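Local coordinates for protein caprin-2 (Danio rerio, PDB 4OUS) that probably acts in canonical Wnt signalling through a C1q domain that assembles as a trimer of beta-sandwich subunits with bound calcium, at residues A[6-11]-A[43-48]; A[14-19]-A[23-28]; A[36-41]-A[125-130]; A[53-58]-A[106-111]. The protein carries 1 engineered substitution. All coordinates share one frame; numbering follows the deposited sequence. Where two conformers were deposited one is given.

How the interactions relate
Interactions 1, 3 and 4 are core contacts that join the two sheets of one C1q sandwich, whereas interaction 2 lies at the surface, where a loop folds over the short strand 23-24. All four lack hydrogen bonds between their segments, yet their chemistry differs. Two slid phenylalanine rings dominate interaction 1, an oblique ring pair is the whole of interaction 3, and methyl groups sit over ring faces in interaction 4. In interaction 2 a single ring meets a carbonyl oxygen and mixed aliphatic groups. Interactions 1 and 3 share neighbouring strands in both sheets; strand 107-114, used by interaction 4, pairs with strands 44-46 and 23-24.

Interaction 1 of 4, residues A[6-11]-A[43-48]; sequences VAFSAA and GRFTCP
Val-6 and Phe-8 face Pro-48 and Phe-45 across two backbones that run in nearly opposite directions, 170° apart, with the CA atoms of Phe-8 and Phe-45 separated by 8.4 Å. That spacing is too wide for backbone hydrogen bonds, and side chains fill it. Phe-45 is the hub. Its CG is anti to the backbone N (chi1 172°), which carries the ring across the gap to where it touches both Phe-8 and Val-6. The Phe-8 and Phe-45 rings are near parallel, at 25°, but slid apart: with centroids at 5.2 Å they barely overlap. They meet along one side, where CE2 of Phe-8 comes to 3.4 Å from CD1 of Phe-45. Val-6 approaches the same ring differently, its CG1 lying in the ring plane at the edge, 3.7 Å from Phe-45 CE1. The other branch, Val-6 CG2, runs alongside the proline ring in the opposite sense and touches CG of Pro-48 at 3.8 Å.

This is sheet-to-sheet packing in the jelly-roll beta-sandwich of C1q domains: strand 7-12 belongs to one sheet and strand 44-46 to the other, where a G1 beta bulge formed by Gly-43 and Arg-44 opposite Asp-39 leads into it. Were Phe-45 an alanine, a gap would probably open between the sheets, stripping Val-6 CG1 and the Phe-8 ring of the aromatic surface they share. Met-37 packs against both Phe-45 and Pro-48, and Leu-102 of strand 93-102 also touches Phe-45. Just before the strand, the backbone N of Val-6 is hydrogen-bonded to the Tyr-133 hydroxyl of a second subunit.

Interaction 2 of 4, residues A[14-19]-A[23-28]; sequences ANFAPG and QPIAFD
Phe-16 reaches from the loop 14-19 to Gln-23, Pro-24 and Ile-25, and its rotamer makes this possible: a chi1 of -172° swings the ring away from the backbone N and toward the other segment. The far end of the ring does most of the touching. Its CE2 lies 3.4 Å from the carbonyl O of Pro-24, and CZ is 4.0 Å from Gln-23 CB, while CD2 meets CG1 of Ile-25 at 4.2 Å. Within its own segment, Pro-18 CD sits over the centre of one ring face, 3.7 Å above the plane, so the proline pins the phenylalanine from that side.

Gln-23 is folded at chi2 (-60°). Its CG lies against Pro-18 CG at 4.0 Å, and the amide turns away to place NE2 in a hydrogen bond with the carbonyl O of Leu-21. At the other end, Asp-28 lies close to Ala-14, but its OD2 is bonded to Thr-13 OG1, and the N of Ala-14 is buried without a partner.

This is surface packing, the loop after strand 7-12 folding against strand 23-24 of the C1q beta-sandwich. No helix is present in this fold. Strand 107-114 lies alongside, pairing its backbone with Gln-23 and Ile-25 through Leu-112 and Leu-110, and the Leu-112 side chain packs against both Phe-16 and Pro-18.

Interaction 3 of 4, residues A[36-41]-A[125-130]; sequences DMFDTG and STFSGF
Phe-38 and Phe-127 adopt the same extended first torsion, chi1 -172° and 178°, in which each ring points away from its own backbone N, and the two rings enter the space between the sheets from opposing backbones. They are the two residues that touch. Gly-129 is the nearest residue to Phe-38 by backbone, with CA atoms 9.2 Å apart, but the contact itself is made two residues earlier, at Phe-127. One corner of the Phe-38 ring, CE1, rests against one side of the Phe-127 ring, 3.9 Å from CD2 and equally near CE2. The planes stand at 76° with centroids 6.0 Å apart, an oblique meeting.

In the C1q sandwich this places the short, weakly bonded strand 38-39 over the first half of strand 125-134. Phe-8 ties the pair together, stacking on Phe-38 and meeting Phe-127 edge-to-face, so three rings form one aromatic cluster. The opposite face of strand 125-134 belongs to the trimer: Ser-128 OG is bonded to His-97 NE2 of a second subunit, and Phe-130 packs on Phe-130 of a third.

Nothing polar joins the segments here. With a single ring carbon resting on the other ring and 69 Å² buried in all, the attraction is dispersive and weakly directional, and the ring orientations probably depend more on the surrounding cluster than on this pair.

Interaction 4 of 4, residues A[53-58]-A[106-111]; sequences YVFIFH and DQVWLR
Phe-55 and Val-108 meet methyl to ring face: CG1 of Val-108 stands 3.7 Å from the centroid of the Phe-55 ring and 10° off its normal, a nearly axial CH-pi contact. Two residues on, Leu-110 repeats the theme on Phe-57. Its CD2 lies over one face of that ring, 4.0 Å from the centroid and shifted toward the rim, while CD1 turns to the Phe-57 CB. Together these pairs form the central packing of the jelly-roll beta-sandwich, strand 51-60 from one sheet against strand 107-114 from the other, with the CA atoms of Phe-55 and Val-108 8.9 Å apart.

The two branches of Val-108 share the work. CG1 is centred on the Phe-55 face, and CG2 reaches the outer end of the ring at CZ, 3.8 Å away. Phe-57 takes the less roomy rotamer, with CG between the backbone N and the carbonyl carbon (chi1 65°), which turns one ring face to the leucine fork. A serine in place of Phe-55 would probably leave the Val-108 methyl groups facing a gap at the sandwich centre.

Further out, Leu-72 packs against both Val-108 and Leu-110, and Leu-102 also touches Val-108. Backbone bonds of Phe-55 to Ala-98 and of Ile-56 to Ser-128 fix strand 51-60 between its two neighbours. On the other face of that strand, Ile-56 meets Ile-56 of a third subunit, and ND1 of His-58 is hydrogen-bonded to ND1 of His-97 from a second subunit.

Interaction 1 of 4, residues A[6-11]-A[43-48]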
loop_
_atom_site.group_PDB
_atom_site.type_symbol
_atom_site.label_atom_id
_atom_site.label_comp_id
_atom_site.label_asym_id
_atom_site.label_seq_id
_atom_site.Cartn_x
_atom_site.Cartn_y
_atom_site.Cartn_z
ATOM N N VAL A 6 0.061 9.747 -17.319
ATOM C CA VAL A 6 1.361 9.677 -16.683
ATOM C C VAL A 6 1.305 8.639 -15.570
ATOM O O VAL A 6 0.546 8.791 -14.607
ATOM C CB VAL A 6 1.788 11.040 -16.098
ATOM C CG1 VAL A 6 3.206 10.963 -15.550
ATOM C CG2 VAL A 6 1.671 12.150 -17.136
ATOM N N ALA A 7 2.092 7.576 -15.702
ATOM C CA ALA A 7 2.130 6.524 -14.699
ATOM C C ALA A 7 3.384 5.708 -14.878
ATOM O O ALA A 7 3.782 5.419 -16.003
ATOM C CB ALA A 7 0.900 5.629 -14.801
ATOM N N PHE A 8 4.009 5.318 -13.775
ATOM C CA PHE A 8 5.139 4.409 -13.846
ATOM C C PHE A 8 5.004 3.350 -12.772
ATOM O O PHE A 8 4.355 3.564 -11.738
ATOM C CB PHE A 8 6.484 5.142 -13.707
ATOM C CG PHE A 8 6.734 5.697 -12.338
ATOM C CD1 PHE A 8 7.432 4.970 -11.389
ATOM C CD2 PHE A 8 6.264 6.951 -11.997
ATOM C CE1 PHE A 8 7.639 5.486 -10.122
ATOM C CE2 PHE A 8 6.477 7.473 -10.743
ATOM C CZ PHE A 8 7.164 6.737 -9.803
ATOM N N SER A 9 5.641 2.213 -13.014
ATOM C CA SER A 9 5.670 1.150 -12.034
ATOM C C SER A 9 6.999 0.439 -12.196
ATOM O O SER A 9 7.247 -0.197 -13.226
ATOM C CB SER A 9 4.482 0.217 -12.227
ATOM O OG SER A 9 4.302 -0.607 -11.096
ATOM N N ALA A 10 7.861 0.595 -11.194
ATOM C CA ALA A 10 9.244 0.167 -11.270
ATOM C C ALA A 10 9.554 -0.887 -10.221
ATOM O O ALA A 10 8.866 -0.984 -9.195
ATOM C CB ALA A 10 10.170 1.356 -11.106
ATOM N N ALA A 11 10.606 -1.658 -10.472
ATOM C CA ALA A 11 11.054 -2.660 -9.522
ATOM C C ALA A 11 12.565 -2.763 -9.566
ATOM O O ALA A 11 13.199 -2.460 -10.586
ATOM C CB ALA A 11 10.426 -4.008 -9.810
ATOM N N GLY A 43 16.447 6.886 -10.442
ATOM C CA GLY A 43 15.304 6.552 -9.616
ATOM C C GLY A 43 14.316 7.698 -9.462
ATOM O O GLY A 43 13.423 7.628 -8.615
ATOM N N ARG A 44 14.461 8.741 -10.278
ATOM C CA ARG A 44 13.617 9.923 -10.140
ATOM C C ARG A 44 12.474 9.976 -11.142
ATOM O O ARG A 44 12.655 9.751 -12.347
ATOM C CB ARG A 44 14.452 11.202 -10.273
ATOM C CG ARG A 44 15.461 11.397 -9.145
ATOM C CD ARG A 44 16.361 12.603 -9.382
ATOM N NE ARG A 44 17.154 12.913 -8.194
ATOM C CZ ARG A 44 16.916 13.941 -7.384
ATOM N NH1 ARG A 44 15.915 14.772 -7.639
ATOM N NH2 ARG A 44 17.684 14.140 -6.321
ATOM N N PHE A 45 11.298 10.298 -10.617
ATOM C CA PHE A 45 10.152 10.716 -11.410
ATOM C C PHE A 45 10.169 12.230 -11.554
ATOM O O PHE A 45 10.270 12.933 -10.551
ATOM C CB PHE A 45 8.859 10.272 -10.731
ATOM C CG PHE A 45 7.621 10.823 -11.374
ATOM C CD1 PHE A 45 7.130 10.268 -12.539
ATOM C CD2 PHE A 45 6.952 11.898 -10.818
ATOM C CE1 PHE A 45 5.986 10.767 -13.138
ATOM C CE2 PHE A 45 5.805 12.401 -11.409
ATOM C CZ PHE A 45 5.325 11.835 -12.570
ATOM N N THR A 46 10.067 12.730 -12.780
ATOM C CA THR A 46 9.971 14.167 -12.995
ATOM C C THR A 46 8.542 14.533 -13.358
ATOM O O THR A 46 7.948 13.941 -14.260
ATOM C CB THR A 46 10.934 14.630 -14.093
ATOM O OG1 THR A 46 12.272 14.313 -13.696
ATOM C CG2 THR A 46 10.831 16.132 -14.303
ATOM N N CYS A 47 7.988 15.508 -12.647
ATOM C CA CYS A 47 6.634 15.961 -12.917
ATOM C C CYS A 47 6.550 16.678 -14.261
ATOM O O CYS A 47 7.227 17.684 -14.458
ATOM C CB CYS A 47 6.171 16.893 -11.804
ATOM S SG CYS A 47 4.566 17.616 -12.084
ATOM N N PRO A 48 5.707 16.181 -15.182
ATOM C CA PRO A 48 5.580 16.828 -16.495
ATOM C C PRO A 48 4.510 17.911 -16.544
ATOM O O PRO A 48 4.446 18.663 -17.516
ATOM C CB PRO A 48 5.184 15.672 -17.405
ATOM C CG PRO A 48 4.343 14.810 -16.517
ATOM C CD PRO A 48 4.982 14.895 -15.143
#

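Interaction 2 of 4, residues A[14-19]-A[23-28]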
loop_
_atom_site.group_PDB
_atom_site.type_symbol
_atom_site.label_atom_id
_atom_site.label_comp_id
_atom_site.label_asym_id
_atom_site.label_seq_id
_atom_site.Cartn_x
_atom_site.Cartn_y
_atom_site.Cartn_z
ATOM N N ALA A 14 18.079 -6.300 -8.489
ATOM C CA ALA A 14 19.358 -6.611 -7.859
ATOM C C ALA A 14 19.422 -5.879 -6.526
ATOM O O ALA A 14 18.770 -4.851 -6.351
ATOM C CB ALA A 14 20.519 -6.211 -8.752
ATOM N N ASN A 15 20.205 -6.397 -5.588
ATOM C CA ASN A 15 20.317 -5.762 -4.285
ATOM C C ASN A 15 20.875 -4.345 -4.385
ATOM O O ASN A 15 21.579 -3.997 -5.345
ATOM C CB ASN A 15 21.221 -6.575 -3.354
ATOM C CG ASN A 15 20.648 -7.941 -2.987
ATOM O OD1 ASN A 15 19.483 -8.251 -3.235
ATOM N ND2 ASN A 15 21.488 -8.768 -2.373
ATOM N N PHE A 16 20.561 -3.529 -3.385
ATOM C CA PHE A 16 21.205 -2.223 -3.228
ATOM C C PHE A 16 21.761 -2.120 -1.819
ATOM O O PHE A 16 21.002 -2.060 -0.848
ATOM C CB PHE A 16 20.227 -1.076 -3.513
ATOM C CG PHE A 16 20.868 0.299 -3.565
ATOM C CD1 PHE A 16 22.077 0.508 -4.218
ATOM C CD2 PHE A 16 20.235 1.390 -2.989
ATOM C CE1 PHE A 16 22.641 1.776 -4.270
ATOM C CE2 PHE A 16 20.796 2.653 -3.043
ATOM C CZ PHE A 16 22.000 2.847 -3.685
ATOM N N ALA A 17 23.087 -2.111 -1.721
ATOM C CA ALA A 17 23.779 -2.026 -0.441
ATOM C C ALA A 17 24.993 -1.138 -0.632
ATOM O O ALA A 17 26.120 -1.627 -0.707
ATOM C CB ALA A 17 24.181 -3.404 0.050
ATOM N N PRO A 18 24.768 0.178 -0.736
ATOM C CA PRO A 18 25.820 1.079 -1.221
ATOM C C PRO A 18 27.026 1.287 -0.305
ATOM O O PRO A 18 28.114 1.542 -0.818
ATOM C CB PRO A 18 25.072 2.405 -1.403
ATOM C CG PRO A 18 23.888 2.313 -0.494
ATOM C CD PRO A 18 23.482 0.876 -0.554
ATOM N N GLY A 19 26.849 1.222 1.006
ATOM C CA GLY A 19 27.972 1.448 1.901
ATOM C C GLY A 19 28.124 2.889 2.356
ATOM O O GLY A 19 29.049 3.220 3.099
ATOM N N GLN A 23 21.348 7.520 0.155
ATOM C CA GLN A 23 21.552 7.408 -1.284
ATOM C C GLN A 23 20.240 7.256 -2.032
ATOM O O GLN A 23 19.335 6.567 -1.567
ATOM C CB GLN A 23 22.438 6.204 -1.600
ATOM C CG GLN A 23 23.803 6.290 -0.979
ATOM C CD GLN A 23 24.558 7.508 -1.458
ATOM O OE1 GLN A 23 24.720 7.720 -2.661
ATOM N NE2 GLN A 23 25.004 8.333 -0.521
ATOM N N PRO A 24 20.135 7.860 -3.219
ATOM C CA PRO A 24 18.947 7.617 -4.043
ATOM C C PRO A 24 18.886 6.160 -4.508
ATOM O O PRO A 24 19.925 5.525 -4.733
ATOM C CB PRO A 24 19.142 8.571 -5.222
ATOM C CG PRO A 24 20.623 8.695 -5.340
ATOM C CD PRO A 24 21.149 8.656 -3.933
ATOM N N ILE A 25 17.671 5.644 -4.656
ATOM C CA ILE A 25 17.477 4.261 -5.062
ATOM C C ILE A 25 17.083 4.184 -6.527
ATOM O O ILE A 25 16.001 4.621 -6.915
ATOM C CB ILE A 25 16.395 3.567 -4.209
ATOM C CG1 ILE A 25 16.748 3.632 -2.722
ATOM C CG2 ILE A 25 16.204 2.123 -4.659
ATOM C CD1 ILE A 25 15.550 3.440 -1.807
ATOM N N ALA A 26 17.967 3.632 -7.346
ATOM C CA ALA A 26 17.658 3.355 -8.744
ATOM C C ALA A 26 16.733 2.148 -8.852
ATOM O O ALA A 26 16.783 1.246 -8.015
ATOM C CB ALA A 26 18.943 3.115 -9.527
ATOM N N PHE A 27 15.879 2.133 -9.871
ATOM C CA PHE A 27 15.023 0.980 -10.140
ATOM C C PHE A 27 15.217 0.577 -11.588
ATOM O O PHE A 27 14.877 1.341 -12.487
ATOM C CB PHE A 27 13.548 1.293 -9.872
ATOM C CG PHE A 27 13.207 1.417 -8.413
ATOM C CD1 PHE A 27 13.430 2.602 -7.735
ATOM C CD2 PHE A 27 12.665 0.346 -7.724
ATOM C CE1 PHE A 27 13.125 2.715 -6.399
ATOM C CE2 PHE A 27 12.360 0.448 -6.388
ATOM C CZ PHE A 27 12.593 1.636 -5.721
ATOM N N ASP A 28 15.756 -0.613 -11.820
ATOM C CA ASP A 28 16.187 -1.010 -13.157
ATOM C C ASP A 28 15.056 -1.470 -14.071
ATOM O O ASP A 28 15.176 -1.376 -15.299
ATOM C CB ASP A 28 17.233 -2.124 -13.055
ATOM C CG ASP A 28 16.715 -3.331 -12.301
ATOM O OD1 ASP A 28 16.682 -3.281 -11.053
ATOM O OD2 ASP A 28 16.330 -4.328 -12.951
#

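Interaction 3 of 4, residues A[36-41]-A[125-130]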
loop_
_atom_site.group_PDB
_atom_site.type_symbol
_atom_site.label_atom_id
_atom_site.label_comp_id
_atom_site.label_asym_id
_atom_site.label_seq_id
_atom_site.Cartn_x
_atom_site.Cartn_y
_atom_site.Cartn_z
ATOM N N ASP A 36 6.873 8.773 -20.047
ATOM C CA ASP A 36 8.338 8.717 -20.084
ATOM C C ASP A 36 9.011 9.536 -18.995
ATOM O O ASP A 36 10.120 10.034 -19.192
ATOM C CB ASP A 36 8.872 9.191 -21.439
ATOM C CG ASP A 36 8.247 8.466 -22.591
ATOM O OD1 ASP A 36 8.699 7.340 -22.887
ATOM O OD2 ASP A 36 7.307 9.021 -23.200
ATOM N N MET A 37 8.367 9.671 -17.846
ATOM C CA MET A 37 8.869 10.588 -16.833
ATOM C C MET A 37 9.654 9.925 -15.695
ATOM O O MET A 37 10.228 10.632 -14.860
ATOM C CB MET A 37 7.707 11.405 -16.256
ATOM C CG MET A 37 6.922 12.245 -17.273
ATOM S SD MET A 37 7.906 13.181 -18.449
ATOM C CE MET A 37 8.875 14.110 -17.314
ATOM N N PHE A 38 9.691 8.594 -15.645
ATOM C CA PHE A 38 10.557 7.924 -14.682
ATOM C C PHE A 38 11.904 7.621 -15.317
ATOM O O PHE A 38 11.964 7.130 -16.445
ATOM C CB PHE A 38 9.934 6.632 -14.161
ATOM C CG PHE A 38 10.700 6.020 -13.023
ATOM C CD1 PHE A 38 10.575 6.534 -11.744
ATOM C CD2 PHE A 38 11.559 4.952 -13.228
ATOM C CE1 PHE A 38 11.273 5.986 -10.689
ATOM C CE2 PHE A 38 12.257 4.390 -12.169
ATOM C CZ PHE A 38 12.115 4.912 -10.900
ATOM N N ASP A 39 12.973 7.917 -14.585
ATOM C CA ASP A 39 14.337 7.637 -15.014
ATOM C C ASP A 39 14.933 6.513 -14.171
ATOM O O ASP A 39 15.139 6.678 -12.969
ATOM C CB ASP A 39 15.188 8.898 -14.904
ATOM C CG ASP A 39 16.619 8.669 -15.331
ATOM O OD1 ASP A 39 16.849 8.490 -16.544
ATOM O OD2 ASP A 39 17.513 8.668 -14.461
ATOM N N THR A 40 15.207 5.371 -14.792
ATOM C CA THR A 40 15.643 4.198 -14.039
ATOM C C THR A 40 16.980 4.384 -13.322
ATOM O O THR A 40 17.152 3.913 -12.200
ATOM C CB THR A 40 15.759 2.962 -14.949
ATOM O OG1 THR A 40 16.650 3.241 -16.034
ATOM C CG2 THR A 40 14.403 2.566 -15.489
ATOM N N GLY A 41 17.924 5.061 -13.970
ATOM C CA GLY A 41 19.262 5.216 -13.421
ATOM C C GLY A 41 19.336 6.066 -12.168
ATOM O O GLY A 41 20.116 5.784 -11.253
ATOM N N SER A 125 10.715 -5.378 -4.426
ATOM C CA SER A 125 10.987 -3.989 -4.085
ATOM C C SER A 125 10.581 -3.090 -5.234
ATOM O O SER A 125 11.177 -3.153 -6.320
ATOM C CB SER A 125 12.466 -3.820 -3.738
ATOM O OG SER A 125 12.772 -4.566 -2.566
ATOM N N THR A 126 9.557 -2.276 -4.994
ATOM C CA THR A 126 8.808 -1.595 -6.038
ATOM C C THR A 126 8.525 -0.137 -5.684
ATOM O O THR A 126 8.485 0.252 -4.511
ATOM C CB THR A 126 7.464 -2.280 -6.259
ATOM O OG1 THR A 126 6.762 -2.246 -5.011
ATOM C CG2 THR A 126 7.636 -3.722 -6.731
ATOM N N PHE A 127 8.265 0.651 -6.718
ATOM C CA PHE A 127 7.981 2.082 -6.593
ATOM C C PHE A 127 7.124 2.464 -7.784
ATOM O O PHE A 127 7.530 2.230 -8.922
ATOM C CB PHE A 127 9.305 2.859 -6.574
ATOM C CG PHE A 127 9.188 4.376 -6.498
ATOM C CD1 PHE A 127 8.164 5.019 -5.820
ATOM C CD2 PHE A 127 10.175 5.152 -7.093
ATOM C CE1 PHE A 127 8.134 6.411 -5.752
ATOM C CE2 PHE A 127 10.157 6.526 -7.023
ATOM C CZ PHE A 127 9.134 7.164 -6.357
ATOM N N SER A 128 5.949 3.033 -7.539
ATOM C CA SER A 128 5.056 3.452 -8.610
ATOM C C SER A 128 4.442 4.801 -8.325
ATOM O O SER A 128 4.389 5.257 -7.180
ATOM C CB SER A 128 3.914 2.458 -8.821
ATOM O OG SER A 128 4.395 1.142 -8.958
ATOM N N GLY A 129 3.931 5.419 -9.378
ATOM C CA GLY A 129 3.248 6.683 -9.246
ATOM C C GLY A 129 2.342 6.933 -10.428
ATOM O O GLY A 129 2.559 6.388 -11.518
ATOM N N PHE A 130 1.323 7.758 -10.230
ATOM C CA PHE A 130 0.474 8.133 -11.343
ATOM C C PHE A 130 -0.170 9.489 -11.117
ATOM O O PHE A 130 -0.358 9.943 -9.985
ATOM C CB PHE A 130 -0.599 7.064 -11.622
ATOM C CG PHE A 130 -1.515 6.767 -10.465
ATOM C CD1 PHE A 130 -2.678 7.496 -10.276
ATOM C CD2 PHE A 130 -1.251 5.715 -9.610
ATOM C CE1 PHE A 130 -3.536 7.206 -9.234
ATOM C CE2 PHE A 130 -2.108 5.421 -8.564
ATOM C CZ PHE A 130 -3.252 6.168 -8.382
#

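Interaction 4 of 4, residues A[53-58]-A[106-111]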
loop_
_atom_site.group_PDB
_atom_site.type_symbol
_atom_site.label_atom_id
_atom_site.label_comp_id
_atom_site.label_asym_id
_atom_site.label_seq_id
_atom_site.Cartn_x
_atom_site.Cartn_y
_atom_site.Cartn_z
ATOM N N TYR A 53 -0.539 13.888 -7.703
ATOM C CA TYR A 53 0.033 12.597 -8.067
ATOM C C TYR A 53 0.013 11.650 -6.874
ATOM O O TYR A 53 0.230 12.081 -5.742
ATOM C CB TYR A 53 1.475 12.771 -8.561
ATOM C CG TYR A 53 1.604 13.497 -9.885
ATOM C CD1 TYR A 53 1.886 12.799 -11.051
ATOM C CD2 TYR A 53 1.442 14.877 -9.975
ATOM C CE1 TYR A 53 2.003 13.446 -12.269
ATOM C CE2 TYR A 53 1.553 15.536 -11.196
ATOM C CZ TYR A 53 1.837 14.811 -12.342
ATOM O OH TYR A 53 1.955 15.430 -13.567
ATOM N N VAL A 54 -0.220 10.369 -7.134
ATOM C CA VAL A 54 -0.214 9.326 -6.118
ATOM C C VAL A 54 1.065 8.513 -6.252
ATOM O O VAL A 54 1.436 8.139 -7.361
ATOM C CB VAL A 54 -1.432 8.399 -6.281
ATOM C CG1 VAL A 54 -1.401 7.274 -5.259
ATOM C CG2 VAL A 54 -2.724 9.191 -6.188
ATOM N N PHE A 55 1.725 8.244 -5.123
ATOM C CA PHE A 55 2.918 7.395 -5.079
ATOM C C PHE A 55 2.733 6.277 -4.077
ATOM O O PHE A 55 2.121 6.479 -3.032
ATOM C CB PHE A 55 4.154 8.214 -4.711
ATOM C CG PHE A 55 4.456 9.276 -5.704
ATOM C CD1 PHE A 55 3.958 10.560 -5.537
ATOM C CD2 PHE A 55 5.169 8.979 -6.852
ATOM C CE1 PHE A 55 4.187 11.537 -6.484
ATOM C CE2 PHE A 55 5.402 9.948 -7.799
ATOM C CZ PHE A 55 4.910 11.232 -7.619
ATOM N N ILE A 56 3.278 5.105 -4.389
ATOM C CA ILE A 56 3.248 3.949 -3.501
ATOM C C ILE A 56 4.605 3.252 -3.603
ATOM O O ILE A 56 5.184 3.176 -4.697
ATOM C CB ILE A 56 2.117 2.947 -3.875
ATOM C CG1 ILE A 56 0.777 3.646 -4.112
ATOM C CG2 ILE A 56 1.993 1.851 -2.821
ATOM C CD1 ILE A 56 -0.323 2.713 -4.594
ATOM N N PHE A 57 5.128 2.728 -2.498
ATOM C CA PHE A 57 6.351 1.942 -2.567
ATOM C C PHE A 57 6.336 0.827 -1.539
ATOM O O PHE A 57 5.714 0.947 -0.481
ATOM C CB PHE A 57 7.601 2.825 -2.396
ATOM C CG PHE A 57 7.730 3.483 -1.049
ATOM C CD1 PHE A 57 8.400 2.846 -0.014
ATOM C CD2 PHE A 57 7.227 4.753 -0.825
ATOM C CE1 PHE A 57 8.545 3.453 1.226
ATOM C CE2 PHE A 57 7.376 5.360 0.417
ATOM C CZ PHE A 57 8.037 4.710 1.433
ATOM N N HIS A 58 7.039 -0.253 -1.872
ATOM C CA HIS A 58 7.207 -1.425 -1.024
ATOM C C HIS A 58 8.648 -1.874 -1.177
ATOM O O HIS A 58 9.029 -2.277 -2.279
ATOM C CB HIS A 58 6.272 -2.562 -1.443
ATOM C CG HIS A 58 4.831 -2.319 -1.134
ATOM N ND1 HIS A 58 3.980 -1.623 -1.966
ATOM C CD2 HIS A 58 4.094 -2.701 -0.067
ATOM C CE1 HIS A 58 2.778 -1.585 -1.416
ATOM N NE2 HIS A 58 2.819 -2.235 -0.267
ATOM N N ASP A 106 9.243 19.331 -10.651
ATOM C CA ASP A 106 9.503 18.670 -9.374
ATOM C C ASP A 106 9.945 17.232 -9.598
ATOM O O ASP A 106 9.501 16.571 -10.544
ATOM C CB ASP A 106 8.262 18.661 -8.480
ATOM C CG ASP A 106 7.992 19.992 -7.817
ATOM O OD1 ASP A 106 8.863 20.887 -7.862
ATOM O OD2 ASP A 106 6.897 20.126 -7.229
ATOM N N GLN A 107 10.804 16.740 -8.716
ATOM C CA GLN A 107 11.240 15.355 -8.802
ATOM C C GLN A 107 10.887 14.578 -7.546
ATOM O O GLN A 107 11.037 15.077 -6.429
ATOM C CB GLN A 107 12.736 15.300 -9.081
ATOM C CG GLN A 107 13.064 15.808 -10.480
ATOM C CD GLN A 107 14.523 15.665 -10.833
ATOM O OE1 GLN A 107 15.397 15.927 -10.011
ATOM N NE2 GLN A 107 14.797 15.249 -12.064
ATOM N N VAL A 108 10.391 13.363 -7.739
ATOM C CA VAL A 108 9.997 12.511 -6.632
ATOM C C VAL A 108 10.814 11.227 -6.737
ATOM O O VAL A 108 10.969 10.669 -7.830
ATOM C CB VAL A 108 8.480 12.229 -6.652
ATOM C CG1 VAL A 108 8.093 11.261 -5.549
ATOM C CG2 VAL A 108 7.699 13.534 -6.518
ATOM N N TRP A 109 11.367 10.782 -5.614
ATOM C CA TRP A 109 12.324 9.687 -5.618
ATOM C C TRP A 109 12.385 9.065 -4.233
ATOM O O TRP A 109 11.905 9.657 -3.262
ATOM C CB TRP A 109 13.711 10.179 -6.062
ATOM C CG TRP A 109 14.247 11.385 -5.320
ATOM C CD1 TRP A 109 13.833 12.685 -5.457
ATOM C CD2 TRP A 109 15.311 11.400 -4.358
ATOM N NE1 TRP A 109 14.570 13.501 -4.637
ATOM C CE2 TRP A 109 15.483 12.738 -3.952
ATOM C CE3 TRP A 109 16.131 10.413 -3.804
ATOM C CZ2 TRP A 109 16.441 13.114 -3.010
ATOM C CZ3 TRP A 109 17.088 10.788 -2.876
ATOM C CH2 TRP A 109 17.233 12.128 -2.486
ATOM N N LEU A 110 12.941 7.861 -4.149
ATOM C CA LEU A 110 13.124 7.194 -2.871
ATOM C C LEU A 110 14.576 7.254 -2.439
ATOM O O LEU A 110 15.494 7.006 -3.231
ATOM C CB LEU A 110 12.679 5.737 -2.934
ATOM C CG LEU A 110 11.211 5.478 -3.266
ATOM C CD1 LEU A 110 10.944 3.984 -3.287
ATOM C CD2 LEU A 110 10.281 6.163 -2.294
ATOM N N ARG A 111 14.769 7.580 -1.169
ATOM C CA ARG A 111 16.077 7.626 -0.547
ATOM C C ARG A 111 16.248 6.452 0.410
ATOM O O ARG A 111 15.393 6.208 1.271
ATOM C CB ARG A 111 16.268 8.942 0.211
ATOM C CG ARG A 111 17.659 9.106 0.791
ATOM C CD ARG A 111 17.864 10.485 1.369
ATOM N NE ARG A 111 17.125 10.664 2.609
ATOM C CZ ARG A 111 17.253 11.733 3.387
ATOM N NH1 ARG A 111 18.080 12.711 3.037
ATOM N NH2 ARG A 111 16.560 11.826 4.513
#